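Local coordinates for protein thermospermine synthase (Medicago truncatula, PDB 6BQ6) that probably makes thermospermine by transferring an aminopropyl group from decarboxylated S-adenosylmethionine to spermidine, releasing methylthioadenosine, at residues 96-101 with 266-271; 203-208 with 238-243; 211-216 with 260-265; 233-238 with 313-318. All coordinates share one frame; numbering follows the deposited sequence.

Interaction 1 of 4, residues 96-101 with 266-271; sequences LLHHPM and SPLDLS
His-98, near the end of helix 84-98, meets Leu-268 and Leu-270 of the loop that leads from strand 256-264 to helix 272-282. The apolar contacts are centred on the imidazole. With CG anti to the carbonyl carbon (chi1 -80°), the ring is turned toward the loop. Leu-270 lays its CD1 methyl over one face of the ring, displaced toward the rim. This is a CH-pi contact, with CD1 4.2 Å from the centroid of the His-98 ring and 25° off the ring normal. The same methyl reaches the Leu-97 carbonyl oxygen, CD1 to O 3.7 Å. Leu-268 meets the base of the side chain, crossing the histidine at about a right angle. Its CD2 lies 3.9 Å from His-98 CB. At the ring edge, in plane, sits the backbone N of Asp-269, 3.8 Å from His-98 CD2.

The polar link runs through water. Water 1 lies in the ring plane, 2.7 Å from His-98 NE2, and it accepts the backbone N-H of Leu-270 at 3.0 Å. The other ring nitrogen, ND1, is hydrogen-bonded to Pro-94 O in the preceding turn of the helix. Around the contact, Leu-275 of helix 272-282 touches His-98, and Ile-213 of the central sheet touches both His-98 and Leu-268.

The imidazole therefore has a polar partner at each nitrogen and a leucine methyl on one face. The ring is likely to be fixed in rotation. Helix 84-98 meets the loop through leucine methyls and one water bridge.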
loop_
_atom_site.group_PDB
_atom_site.type_symbol
_atom_site.label_atom_id
_atom_site.label_comp_id
_atom_site.label_asym_id
_atom_site.label_seq_id
_atom_site.Cartn_x
_atom_site.Cartn_y
_atom_site.Cartn_z
ATOM N N LEU B 96 17.672 -33.347 15.944
ATOM C CA LEU B 96 17.691 -34.186 17.166
ATOM C C LEU B 96 17.371 -35.645 16.834
ATOM O O LEU B 96 17.935 -36.582 17.414
ATOM C CB LEU B 96 16.768 -33.679 18.230
ATOM C CG LEU B 96 17.397 -32.633 19.171
ATOM C CD1 LEU B 96 17.742 -31.328 18.470
ATOM C CD2 LEU B 96 16.494 -32.410 20.361
ATOM N N LEU B 97 16.484 -35.856 15.862
ATOM C CA LEU B 97 16.141 -37.203 15.493
ATOM C C LEU B 97 17.270 -37.975 14.809
ATOM O O LEU B 97 17.308 -39.184 14.896
ATOM C CB LEU B 97 14.873 -37.218 14.604
ATOM C CG LEU B 97 13.603 -36.754 15.295
ATOM C CD1 LEU B 97 12.510 -36.452 14.291
ATOM C CD2 LEU B 97 13.119 -37.804 16.313
ATOM N N HIS B 98 18.160 -37.302 14.106
ATOM C CA HIS B 98 19.262 -37.937 13.475
ATOM C C HIS B 98 20.352 -38.250 14.477
ATOM O O HIS B 98 21.222 -39.075 14.161
ATOM C CB HIS B 98 19.817 -37.099 12.346
ATOM C CG HIS B 98 19.026 -37.194 11.058
ATOM N ND1 HIS B 98 17.874 -36.494 10.838
ATOM C CD2 HIS B 98 19.226 -37.941 9.944
ATOM C CE1 HIS B 98 17.388 -36.794 9.644
ATOM N NE2 HIS B 98 18.205 -37.652 9.065
ATOM N N HIS B 99 20.286 -37.620 15.646
ATOM C CA HIS B 99 21.245 -37.870 16.709
ATOM C C HIS B 99 20.869 -39.134 17.484
ATOM O O HIS B 99 19.679 -39.415 17.699
ATOM C CB HIS B 99 21.254 -36.684 17.654
ATOM C CG HIS B 99 22.490 -36.638 18.475
ATOM N ND1 HIS B 99 22.638 -37.408 19.602
ATOM C CD2 HIS B 99 23.662 -35.984 18.299
ATOM C CE1 HIS B 99 23.844 -37.221 20.106
ATOM N NE2 HIS B 99 24.498 -36.372 19.327
ATOM N N PRO B 100 21.869 -39.927 17.916
ATOM C CA PRO B 100 21.506 -41.177 18.601
ATOM C C PRO B 100 20.867 -40.989 19.980
ATOM O O PRO B 100 19.975 -41.754 20.368
ATOM C CB PRO B 100 22.844 -41.944 18.649
ATOM C CG PRO B 100 23.895 -40.913 18.532
ATOM C CD PRO B 100 23.298 -39.886 17.587
ATOM N N MET B 101 21.290 -39.962 20.698
ATOM C CA MET B 101 20.784 -39.654 22.033
ATOM C C MET B 101 21.208 -38.234 22.449
ATOM O O MET B 101 22.216 -38.019 23.106
ATOM C CB MET B 101 21.307 -40.708 23.034
ATOM C CG MET B 101 20.643 -40.597 24.409
ATOM S SD MET B 101 21.443 -41.759 25.514
ATOM C CE MET B 101 23.075 -41.040 25.684
ATOM N N SER B 266 29.215 -37.033 11.327
ATOM C CA SER B 266 28.664 -38.343 11.292
ATOM C C SER B 266 27.501 -38.348 10.301
ATOM O O SER B 266 26.878 -37.304 10.040
ATOM C CB SER B 266 28.174 -38.764 12.650
ATOM O OG SER B 266 29.315 -38.828 13.492
ATOM N N PRO B 267 27.205 -39.522 9.734
ATOM C CA PRO B 267 26.184 -39.547 8.664
ATOM C C PRO B 267 24.798 -39.047 9.063
ATOM O O PRO B 267 24.411 -39.116 10.228
ATOM C CB PRO B 267 26.125 -41.029 8.281
ATOM C CG PRO B 267 27.490 -41.521 8.589
ATOM C CD PRO B 267 27.833 -40.839 9.892
ATOM N N LEU B 268 24.084 -38.525 8.063
ATOM C CA LEU B 268 22.718 -37.996 8.254
ATOM C C LEU B 268 21.816 -38.656 7.205
ATOM O O LEU B 268 21.475 -38.052 6.198
ATOM C CB LEU B 268 22.719 -36.499 8.084
ATOM C CG LEU B 268 23.546 -35.658 9.062
ATOM C CD1 LEU B 268 23.808 -34.285 8.463
ATOM C CD2 LEU B 268 22.798 -35.552 10.374
ATOM N N ASP B 269 21.425 -39.883 7.465
ATOM C CA ASP B 269 20.798 -40.712 6.442
ATOM C C ASP B 269 19.894 -41.667 7.172
ATOM O O ASP B 269 20.309 -42.734 7.606
ATOM C CB ASP B 269 21.847 -41.482 5.620
ATOM C CG ASP B 269 22.620 -42.534 6.451
ATOM O OD1 ASP B 269 22.794 -42.340 7.689
ATOM O OD2 ASP B 269 23.046 -43.577 5.880
ATOM N N LEU B 270 18.687 -41.233 7.408
ATOM C CA LEU B 270 17.677 -42.049 8.008
ATOM C C LEU B 270 16.493 -42.081 7.098
ATOM O O LEU B 270 16.174 -41.105 6.401
ATOM C CB LEU B 270 17.290 -41.507 9.362
ATOM C CG LEU B 270 18.346 -41.683 10.444
ATOM C CD1 LEU B 270 17.794 -41.078 11.708
ATOM C CD2 LEU B 270 18.702 -43.150 10.664
ATOM N N SER B 271 15.810 -43.213 7.114
ATOM C CA SER B 271 14.622 -43.354 6.316
ATOM C C SER B 271 13.460 -42.653 7.025
ATOM O O SER B 271 13.483 -42.433 8.234
ATOM C CB SER B 271 14.291 -44.863 6.134
ATOM O OG SER B 271 13.903 -45.442 7.365
HETATM O O HOH W 1 17.514 -38.580 6.596
#

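Interaction 2 of 4, residues 203-208 with 238-243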
loop_
_atom_site.group_PDB
_atom_site.type_symbol
_atom_site.label_atom_id
_atom_site.label_comp_id
_atom_site.label_asym_id
_atom_site.label_seq_id
_atom_site.Cartn_x
_atom_site.Cartn_y
_atom_site.Cartn_z
ATOM N N THR B 203 35.315 -22.295 15.978
ATOM C CA THR B 203 34.551 -21.960 17.195
ATOM C C THR B 203 33.474 -22.982 17.455
ATOM O O THR B 203 33.361 -23.509 18.551
ATOM C CB THR B 203 33.972 -20.506 17.166
ATOM O OG1 THR B 203 35.032 -19.518 17.052
ATOM C CG2 THR B 203 33.107 -20.218 18.374
ATOM N N LEU B 204 32.653 -23.254 16.447
ATOM C CA LEU B 204 31.475 -24.113 16.661
ATOM C C LEU B 204 31.854 -25.599 16.714
ATOM O O LEU B 204 31.472 -26.339 17.643
ATOM C CB LEU B 204 30.461 -23.868 15.541
ATOM C CG LEU B 204 29.069 -24.479 15.873
ATOM C CD1 LEU B 204 27.935 -23.523 15.575
ATOM C CD2 LEU B 204 28.931 -25.773 15.135
ATOM N N LYS B 205 32.547 -26.071 15.682
ATOM C CA LYS B 205 32.894 -27.509 15.609
ATOM C C LYS B 205 33.601 -28.029 16.852
ATOM O O LYS B 205 33.206 -29.089 17.371
ATOM C CB LYS B 205 33.656 -27.818 14.313
ATOM C CG LYS B 205 33.731 -29.292 13.956
ATOM C CD LYS B 205 34.009 -29.505 12.461
ATOM C CE LYS B 205 35.107 -30.511 12.254
ATOM N NZ LYS B 205 35.196 -30.950 10.831
ATOM N N PRO B 206 34.563 -27.242 17.422
ATOM C CA PRO B 206 35.185 -27.696 18.672
ATOM C C PRO B 206 34.269 -27.844 19.855
ATOM O O PRO B 206 34.645 -28.508 20.818
ATOM C CB PRO B 206 36.215 -26.621 18.960
ATOM C CG PRO B 206 36.564 -26.078 17.645
ATOM C CD PRO B 206 35.283 -26.092 16.862
ATOM N N LYS B 207 33.073 -27.244 19.807
ATOM C CA LYS B 207 32.117 -27.379 20.887
ATOM C C LYS B 207 30.963 -28.319 20.581
ATOM O O LYS B 207 29.989 -28.312 21.311
ATOM C CB LYS B 207 31.629 -25.972 21.323
ATOM C CG LYS B 207 32.780 -25.076 21.873
ATOM C CD LYS B 207 33.561 -25.652 23.067
ATOM C CE LYS B 207 34.971 -25.082 23.213
ATOM N NZ LYS B 207 35.036 -23.614 23.354
ATOM N N LEU B 208 31.072 -29.126 19.518
ATOM C CA LEU B 208 30.191 -30.252 19.290
ATOM C C LEU B 208 30.821 -31.529 19.839
ATOM O O LEU B 208 32.021 -31.786 19.657
ATOM C CB LEU B 208 29.907 -30.465 17.827
ATOM C CG LEU B 208 29.038 -29.453 17.132
ATOM C CD1 LEU B 208 29.101 -29.670 15.631
ATOM C CD2 LEU B 208 27.606 -29.576 17.633
ATOM N N ARG B 238 29.487 -26.902 3.602
ATOM C CA ARG B 238 30.104 -27.996 2.849
ATOM C C ARG B 238 31.637 -27.903 2.946
ATOM O O ARG B 238 32.368 -28.909 2.830
ATOM C CB ARG B 238 29.615 -27.910 1.377
ATOM C CG ARG B 238 30.080 -29.022 0.488
ATOM C CD ARG B 238 29.258 -29.090 -0.805
ATOM N NE ARG B 238 29.225 -27.837 -1.581
ATOM C CZ ARG B 238 28.915 -27.765 -2.887
ATOM N NH1 ARG B 238 28.869 -26.602 -3.530
ATOM N NH2 ARG B 238 28.651 -28.879 -3.554
ATOM N N GLN B 239 32.138 -26.718 3.232
ATOM C CA GLN B 239 33.613 -26.561 3.416
ATOM C C GLN B 239 34.128 -27.054 4.762
ATOM O O GLN B 239 35.345 -27.102 4.987
ATOM C CB GLN B 239 34.029 -25.080 3.315
ATOM C CG GLN B 239 33.564 -24.321 2.093
ATOM C CD GLN B 239 33.763 -25.087 0.818
ATOM O OE1 GLN B 239 34.878 -25.569 0.542
ATOM N NE2 GLN B 239 32.711 -25.216 0.019
ATOM N N VAL B 240 33.236 -27.292 5.717
ATOM C CA VAL B 240 33.611 -27.574 7.082
ATOM C C VAL B 240 33.216 -28.971 7.543
ATOM O O VAL B 240 33.942 -29.588 8.294
ATOM C CB VAL B 240 32.982 -26.531 8.033
ATOM C CG1 VAL B 240 33.332 -26.774 9.497
ATOM C CG2 VAL B 240 33.377 -25.112 7.603
ATOM N N PHE B 241 32.000 -29.406 7.225
ATOM C CA PHE B 241 31.489 -30.687 7.688
ATOM C C PHE B 241 31.363 -31.665 6.539
ATOM O O PHE B 241 31.112 -31.258 5.390
ATOM C CB PHE B 241 30.059 -30.494 8.256
ATOM C CG PHE B 241 30.006 -29.714 9.535
ATOM C CD1 PHE B 241 30.184 -30.353 10.748
ATOM C CD2 PHE B 241 29.780 -28.356 9.527
ATOM C CE1 PHE B 241 30.144 -29.635 11.934
ATOM C CE2 PHE B 241 29.722 -27.643 10.688
ATOM C CZ PHE B 241 29.900 -28.278 11.906
ATOM N N LYS B 242 31.477 -32.960 6.847
ATOM C CA LYS B 242 31.411 -33.998 5.830
ATOM C C LYS B 242 30.058 -34.195 5.237
ATOM O O LYS B 242 29.941 -34.314 4.024
ATOM C CB LYS B 242 31.885 -35.329 6.371
ATOM C CG LYS B 242 31.951 -36.374 5.271
ATOM C CD LYS B 242 32.874 -37.515 5.519
ATOM C CE LYS B 242 32.855 -38.449 4.320
ATOM N NZ LYS B 242 33.480 -37.850 3.099
ATOM N N TYR B 243 29.039 -34.213 6.100
ATOM C CA TYR B 243 27.676 -34.489 5.680
ATOM C C TYR B 243 26.838 -33.215 5.873
ATOM O O TYR B 243 26.793 -32.663 6.976
ATOM C CB TYR B 243 27.123 -35.619 6.513
ATOM C CG TYR B 243 27.942 -36.872 6.432
ATOM C CD1 TYR B 243 27.902 -37.677 5.314
ATOM C CD2 TYR B 243 28.771 -37.240 7.488
ATOM C CE1 TYR B 243 28.686 -38.834 5.245
ATOM C CE2 TYR B 243 29.547 -38.377 7.427
ATOM C CZ TYR B 243 29.507 -39.161 6.326
ATOM O OH TYR B 243 30.325 -40.303 6.370
#
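Lys-205, at the C-terminal end of the 197-204 helical region, stretches across to Val-240 and Phe-241 in the loop between helix 230-238 and strand 243-251. The contact sets that end against the loop running into edge strand 243-251 of the Rossmann-like domain. The polar contact is a single hydrogen bond. Lys-205 NZ donates to the backbone O of Val-240 at 3.1 Å, approaching nearly along the C=O axis with a C=O...N angle of 164°. The ammonium group also makes a salt bridge to Asp-265, just past strand 256-264.

The apolar contacts gather at the far end of the Phe-241 ring. The Lys-205 CD methylene lies 3.9 Å from Phe-241 CE1, the two side chains sliding past each other in opposite directions. Two leucine methyls meet the ring at its edge. Leu-208 CD1 is 3.8 Å from Phe-241 CE1, and Leu-204 CD2 is 4.2 Å from Phe-241 CZ. With CG anti to the carbonyl carbon (chi1 -69°), the ring reaches back toward 203-208.

With an alanine at Lys-205, the Val-240 carbonyl and Asp-265 carboxylate would probably lose their ammonium partner, and part of the Phe-241 rim its cover. The lysine thus serves two chemistries: its methylenes pack on a buried aromatic ring, while its charge ties a loop carbonyl to a carboxylate just beyond a strand.

Interaction 3 of 4, residues 211-216 with 260-265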
loop_
_atom_site.group_PDB
_atom_site.type_symbol
_atom_site.label_atom_id
_atom_site.label_comp_id
_atom_site.label_asym_id
_atom_site.label_seq_id
_atom_site.Cartn_x
_atom_site.Cartn_y
_atom_site.Cartn_z
ATOM N N GLY B 211 29.519 -37.222 17.337
ATOM C CA GLY B 211 28.189 -37.420 16.777
ATOM C C GLY B 211 27.359 -36.135 16.707
ATOM O O GLY B 211 26.147 -36.187 16.407
ATOM N N GLY B 212 27.992 -34.989 16.980
ATOM C CA GLY B 212 27.255 -33.746 17.133
ATOM C C GLY B 212 26.666 -33.320 15.829
ATOM O O GLY B 212 27.250 -33.615 14.777
ATOM N N ILE B 213 25.534 -32.619 15.903
ATOM C CA ILE B 213 24.855 -32.159 14.688
ATOM C C ILE B 213 24.638 -30.665 14.836
ATOM O O ILE B 213 24.202 -30.218 15.887
ATOM C CB ILE B 213 23.527 -32.881 14.446
ATOM C CG1 ILE B 213 23.771 -34.396 14.238
ATOM C CG2 ILE B 213 22.842 -32.255 13.211
ATOM C CD1 ILE B 213 22.537 -35.254 14.184
ATOM N N PHE B 214 24.988 -29.900 13.809
ATOM C CA PHE B 214 24.672 -28.487 13.729
ATOM C C PHE B 214 23.430 -28.377 12.797
ATOM O O PHE B 214 23.370 -29.049 11.747
ATOM C CB PHE B 214 25.846 -27.704 13.159
ATOM C CG PHE B 214 25.570 -26.232 12.973
ATOM C CD1 PHE B 214 25.223 -25.407 14.062
ATOM C CD2 PHE B 214 25.619 -25.644 11.668
ATOM C CE1 PHE B 214 24.960 -24.051 13.893
ATOM C CE2 PHE B 214 25.331 -24.293 11.520
ATOM C CZ PHE B 214 25.022 -23.482 12.615
ATOM N N VAL B 215 22.527 -27.479 13.146
ATOM C CA VAL B 215 21.461 -27.078 12.208
ATOM C C VAL B 215 21.342 -25.555 12.283
ATOM O O VAL B 215 21.406 -24.961 13.372
ATOM C CB VAL B 215 20.106 -27.769 12.478
ATOM C CG1 VAL B 215 19.619 -27.526 13.897
ATOM C CG2 VAL B 215 19.047 -27.352 11.454
ATOM N N THR B 216 21.157 -24.925 11.131
ATOM C CA THR B 216 20.856 -23.517 11.096
ATOM C C THR B 216 19.640 -23.286 10.207
ATOM O O THR B 216 19.533 -23.884 9.128
ATOM C CB THR B 216 22.073 -22.643 10.647
ATOM O OG1 THR B 216 21.699 -21.262 10.711
ATOM C CG2 THR B 216 22.543 -22.995 9.254
ATOM N N TRP B 260 16.616 -24.681 5.774
ATOM C CA TRP B 260 17.489 -25.048 6.900
ATOM C C TRP B 260 18.547 -25.956 6.381
ATOM O O TRP B 260 18.406 -26.593 5.317
ATOM C CB TRP B 260 16.697 -25.814 7.992
ATOM C CG TRP B 260 15.509 -25.070 8.476
ATOM C CD1 TRP B 260 15.432 -24.189 9.557
ATOM C CD2 TRP B 260 14.191 -25.105 7.934
ATOM N NE1 TRP B 260 14.181 -23.691 9.684
ATOM C CE2 TRP B 260 13.399 -24.191 8.675
ATOM C CE3 TRP B 260 13.591 -25.782 6.862
ATOM C CZ2 TRP B 260 12.070 -23.974 8.385
ATOM C CZ3 TRP B 260 12.277 -25.546 6.607
ATOM C CH2 TRP B 260 11.536 -24.633 7.337
ATOM N N VAL B 261 19.652 -26.029 7.104
ATOM C CA VAL B 261 20.711 -26.942 6.738
ATOM C C VAL B 261 21.199 -27.693 7.970
ATOM O O VAL B 261 21.595 -27.053 8.960
ATOM C CB VAL B 261 21.887 -26.198 6.102
ATOM C CG1 VAL B 261 22.982 -27.167 5.651
ATOM C CG2 VAL B 261 21.449 -25.314 4.912
ATOM N N LEU B 262 21.225 -29.039 7.871
ATOM C CA LEU B 262 21.923 -29.920 8.812
ATOM C C LEU B 262 23.362 -30.138 8.417
ATOM O O LEU B 262 23.658 -30.293 7.237
ATOM C CB LEU B 262 21.331 -31.317 8.847
ATOM C CG LEU B 262 19.873 -31.478 9.123
ATOM C CD1 LEU B 262 19.493 -32.932 9.127
ATOM C CD2 LEU B 262 19.566 -30.858 10.474
ATOM N N ALA B 263 24.245 -30.187 9.394
ATOM C CA ALA B 263 25.655 -30.463 9.140
ATOM C C ALA B 263 26.222 -31.320 10.269
ATOM O O ALA B 263 25.939 -31.112 11.438
ATOM C CB ALA B 263 26.440 -29.164 8.988
ATOM N N SER B 264 27.018 -32.314 9.902
ATOM C CA SER B 264 27.616 -33.213 10.906
ATOM C C SER B 264 28.840 -33.894 10.295
ATOM O O SER B 264 28.986 -34.015 9.090
ATOM C CB SER B 264 26.614 -34.263 11.375
ATOM O OG SER B 264 27.080 -35.115 12.428
ATOM N N ASP B 265 29.702 -34.364 11.151
ATOM C CA ASP B 265 30.768 -35.255 10.700
ATOM C C ASP B 265 30.403 -36.732 10.806
ATOM O O ASP B 265 31.195 -37.603 10.407
ATOM C CB ASP B 265 32.063 -34.890 11.442
ATOM C CG ASP B 265 32.753 -33.661 10.828
ATOM O OD1 ASP B 265 32.543 -33.330 9.632
ATOM O OD2 ASP B 265 33.593 -33.047 11.514
HETATM O O HOH W 2 29.766 -34.084 14.037
#
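Leu-262 holds CG anti to its carbonyl carbon (chi1 -55°), which brings its CD2 to 3.7 Å from Val-215 CG2. The two side chains lie side by side and point the same way. Ser-264 turns its hydroxyl anti to the backbone N (chi1 -175°), which aims it across at the other strand. There OG donates to Gly-212 O at 2.8 Å, tilted 32° from the carbonyl plane. OG is also hydrogen-bonded to the backbone N of Ser-266. Water 2 donates to the same Gly-212 carbonyl and accepts the N-H of Asp-265, closing the end of the ladder.

Strands 212-220 and 256-264 run antiparallel here, their short axes 4.7 Å apart. They belong to the mixed seven-stranded sheet of the Rossmann-like methyltransferase fold. Strand 212-220 is parallel to 175-181 on its other side, so the sheet changes from parallel to antiparallel at this pair.

Phe-214 and Ala-263 form a hydrogen-bonded pair: Phe-214 N to Ala-263 O and Ala-263 N to Phe-214 O are both 2.8 Å. Thr-216 and Val-261 form the next, with Val-261 N to Thr-216 O at 3.0 Å. Helix 230-238 lies against the face carrying Phe-214, Thr-216 and Val-261. Helix 84-98 packs on the Val-215 face. The Trp-260 side chain lies about 7 Å from the bound thermospermine, nearest atoms of the two.

Interaction 4 of 4, residues 233-238 with 313-318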
loop_
_atom_site.group_PDB
_atom_site.type_symbol
_atom_site.label_atom_id
_atom_site.label_comp_id
_atom_site.label_asym_id
_atom_site.label_seq_id
_atom_site.Cartn_x
_atom_site.Cartn_y
_atom_site.Cartn_z
ATOM N N ILE B 233 24.955 -20.476 2.504
ATOM C CA ILE B 233 25.032 -21.179 3.782
ATOM C C ILE B 233 25.346 -22.666 3.558
ATOM O O ILE B 233 26.220 -23.237 4.179
ATOM C CB ILE B 233 23.730 -21.007 4.572
ATOM C CG1 ILE B 233 23.595 -19.550 5.072
ATOM C CG2 ILE B 233 23.729 -21.955 5.772
ATOM C CD1 ILE B 233 22.301 -19.221 5.741
ATOM N N TYR B 234 24.633 -23.302 2.633
ATOM C CA TYR B 234 24.941 -24.649 2.271
ATOM C C TYR B 234 26.420 -24.815 1.876
ATOM O O TYR B 234 27.111 -25.668 2.361
ATOM C CB TYR B 234 24.012 -25.135 1.138
ATOM C CG TYR B 234 24.433 -26.442 0.566
ATOM C CD1 TYR B 234 24.222 -27.622 1.238
ATOM C CD2 TYR B 234 25.109 -26.503 -0.670
ATOM C CE1 TYR B 234 24.664 -28.839 0.715
ATOM C CE2 TYR B 234 25.536 -27.692 -1.194
ATOM C CZ TYR B 234 25.309 -28.872 -0.528
ATOM O OH TYR B 234 25.757 -30.074 -1.043
ATOM N N ASN B 235 26.880 -23.987 0.965
ATOM C CA ASN B 235 28.256 -24.126 0.505
ATOM C C ASN B 235 29.290 -23.860 1.583
ATOM O O ASN B 235 30.332 -24.525 1.618
ATOM C CB ASN B 235 28.531 -23.251 -0.717
ATOM C CG ASN B 235 29.851 -23.629 -1.404
ATOM O OD1 ASN B 235 30.078 -24.809 -1.698
ATOM N ND2 ASN B 235 30.746 -22.639 -1.612
ATOM N N THR B 236 29.019 -22.887 2.441
ATOM C CA THR B 236 29.932 -22.581 3.538
ATOM C C THR B 236 30.036 -23.799 4.437
ATOM O O THR B 236 31.140 -24.265 4.775
ATOM C CB THR B 236 29.513 -21.312 4.279
ATOM O OG1 THR B 236 29.439 -20.211 3.349
ATOM C CG2 THR B 236 30.497 -20.972 5.374
ATOM N N LEU B 237 28.886 -24.390 4.798
ATOM C CA LEU B 237 28.920 -25.600 5.614
ATOM C C LEU B 237 29.606 -26.790 4.929
ATOM O O LEU B 237 30.242 -27.586 5.604
ATOM C CB LEU B 237 27.516 -25.973 6.088
ATOM C CG LEU B 237 26.948 -25.056 7.165
ATOM C CD1 LEU B 237 25.440 -25.214 7.292
ATOM C CD2 LEU B 237 27.621 -25.289 8.485
ATOM N N ARG B 238 29.487 -26.902 3.602
ATOM C CA ARG B 238 30.104 -27.996 2.849
ATOM C C ARG B 238 31.637 -27.903 2.946
ATOM O O ARG B 238 32.368 -28.909 2.830
ATOM C CB ARG B 238 29.615 -27.910 1.377
ATOM C CG ARG B 238 30.080 -29.022 0.488
ATOM C CD ARG B 238 29.258 -29.090 -0.805
ATOM N NE ARG B 238 29.225 -27.837 -1.581
ATOM C CZ ARG B 238 28.915 -27.765 -2.887
ATOM N NH1 ARG B 238 28.869 -26.602 -3.530
ATOM N NH2 ARG B 238 28.651 -28.879 -3.554
ATOM N N THR B 313 29.689 -21.332 -5.382
ATOM C CA THR B 313 31.071 -21.108 -4.916
ATOM C C THR B 313 31.222 -20.083 -3.801
ATOM O O THR B 313 32.322 -19.960 -3.254
ATOM C CB THR B 313 31.983 -20.723 -6.099
ATOM O OG1 THR B 313 31.426 -19.599 -6.788
ATOM C CG2 THR B 313 32.055 -21.900 -7.066
ATOM N N HIS B 314 30.180 -19.329 -3.447
ATOM C CA HIS B 314 30.310 -18.305 -2.399
ATOM C C HIS B 314 30.554 -18.973 -1.045
ATOM O O HIS B 314 29.899 -19.991 -0.712
ATOM C CB HIS B 314 29.082 -17.371 -2.302
ATOM C CG HIS B 314 29.341 -16.154 -1.462
ATOM N ND1 HIS B 314 30.274 -15.197 -1.815
ATOM C CD2 HIS B 314 28.855 -15.778 -0.255
ATOM C CE1 HIS B 314 30.332 -14.273 -0.870
ATOM N NE2 HIS B 314 29.470 -14.597 0.080
ATOM N N VAL B 315 31.539 -18.450 -0.293
ATOM C CA VAL B 315 31.785 -18.886 1.066
ATOM C C VAL B 315 31.802 -17.663 1.979
ATOM O O VAL B 315 32.514 -16.685 1.714
ATOM C CB VAL B 315 33.102 -19.664 1.194
ATOM C CG1 VAL B 315 33.384 -20.052 2.637
ATOM C CG2 VAL B 315 33.035 -20.914 0.335
ATOM N N TYR B 316 31.051 -17.714 3.070
ATOM C CA TYR B 316 31.086 -16.639 4.045
ATOM C C TYR B 316 32.399 -16.696 4.816
ATOM O O TYR B 316 32.763 -17.746 5.368
ATOM C CB TYR B 316 29.886 -16.702 5.002
ATOM C CG TYR B 316 28.532 -16.472 4.342
ATOM C CD1 TYR B 316 28.275 -15.329 3.617
ATOM C CD2 TYR B 316 27.495 -17.371 4.531
ATOM C CE1 TYR B 316 27.050 -15.090 3.017
ATOM C CE2 TYR B 316 26.254 -17.144 3.950
ATOM C CZ TYR B 316 26.022 -16.003 3.216
ATOM O OH TYR B 316 24.789 -15.810 2.648
ATOM N N THR B 317 33.105 -15.568 4.863
ATOM C CA THR B 317 34.463 -15.557 5.451
ATOM C C THR B 317 34.707 -14.442 6.448
ATOM O O THR B 317 34.084 -13.364 6.328
ATOM C CB THR B 317 35.594 -15.536 4.396
ATOM O OG1 THR B 317 35.522 -14.346 3.611
ATOM C CG2 THR B 317 35.517 -16.764 3.500
ATOM N N GLU B 318 35.691 -14.766 7.326
ATOM C CA GLU B 318 36.020 -14.321 8.742
ATOM C C GLU B 318 34.949 -14.487 9.837
ATOM O O GLU B 318 35.119 -15.288 10.783
ATOM C CB GLU B 318 36.676 -12.935 8.835
ATOM C CG GLU B 318 35.811 -11.758 8.398
ATOM C CD GLU B 318 36.272 -11.152 7.087
ATOM O OE1 GLU B 318 36.896 -11.881 6.280
ATOM O OE2 GLU B 318 36.018 -9.946 6.878
HETATM O O HOH W 3 33.317 -23.061 -2.847
#
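Helix 230-238 presents its last turns to the extended segment 313-318, and the two backbones come nearest at Thr-236 and Val-315, with CA atoms 4.8 Å apart. Two nearly straight hydrogen bonds join them. Asn-235 has CG anti to the backbone N (chi1 -167°), which carries its amide out to 313-318. There ND2 of Asn-235 donates to His-314 O at 2.9 Å with an N-H...O angle of 172°. The acceptor lies in the amide plane, but the nitrogen stands above the plane of the His-314 carbonyl. Tyr-316 N donates to Thr-236 OG1 at 3.0 Å. That hydroxyl is also hydrogen-bonded to Cys-232 O, one turn back. Water 3 accepts from Asn-235 ND2 and donates to Thr-313 O.

Arg-238 grips the amide side-on, with NH1 2.8 Å from Asn-235 OD1 and a longer bond from NE. NH1 also bonds Asn-310 O. Ile-233 CG1 meets the Tyr-316 ring edge, 3.8 Å from CE2. The Val-315 CG2 methyl lies against the amide nitrogen.

A leucine at Asn-235 would probably leave the His-314 carbonyl without its amide donor and Arg-238 NE and NH1 without their shared oxygen.

The amide thus receives from the arginine and gives to 313-318. The Arg-238 charge beside OD1 would probably polarise it and strengthen ND2 as a donor.

Interaction 3 is in the middle of the set, on strands 212-220 and 256-264. Its centre is 8 Å from that of interaction 2, 10 Å from interaction 1 and 14 Å from interaction 4. Interactions 1 and 4 do not touch; their centres are 23 Å apart. Along the chain, interactions 2 and 3 are nested within the loop closed by interaction 1, and their own segments alternate. Interaction 4, which brings in the last modelled residues, 313-318, crosses all three. Interactions 2 and 4 share Arg-238. Interaction 3 is within the central sheet; helix 230-238 of interaction 4 packs on one of its faces and helix 84-98 of interaction 1 on the other.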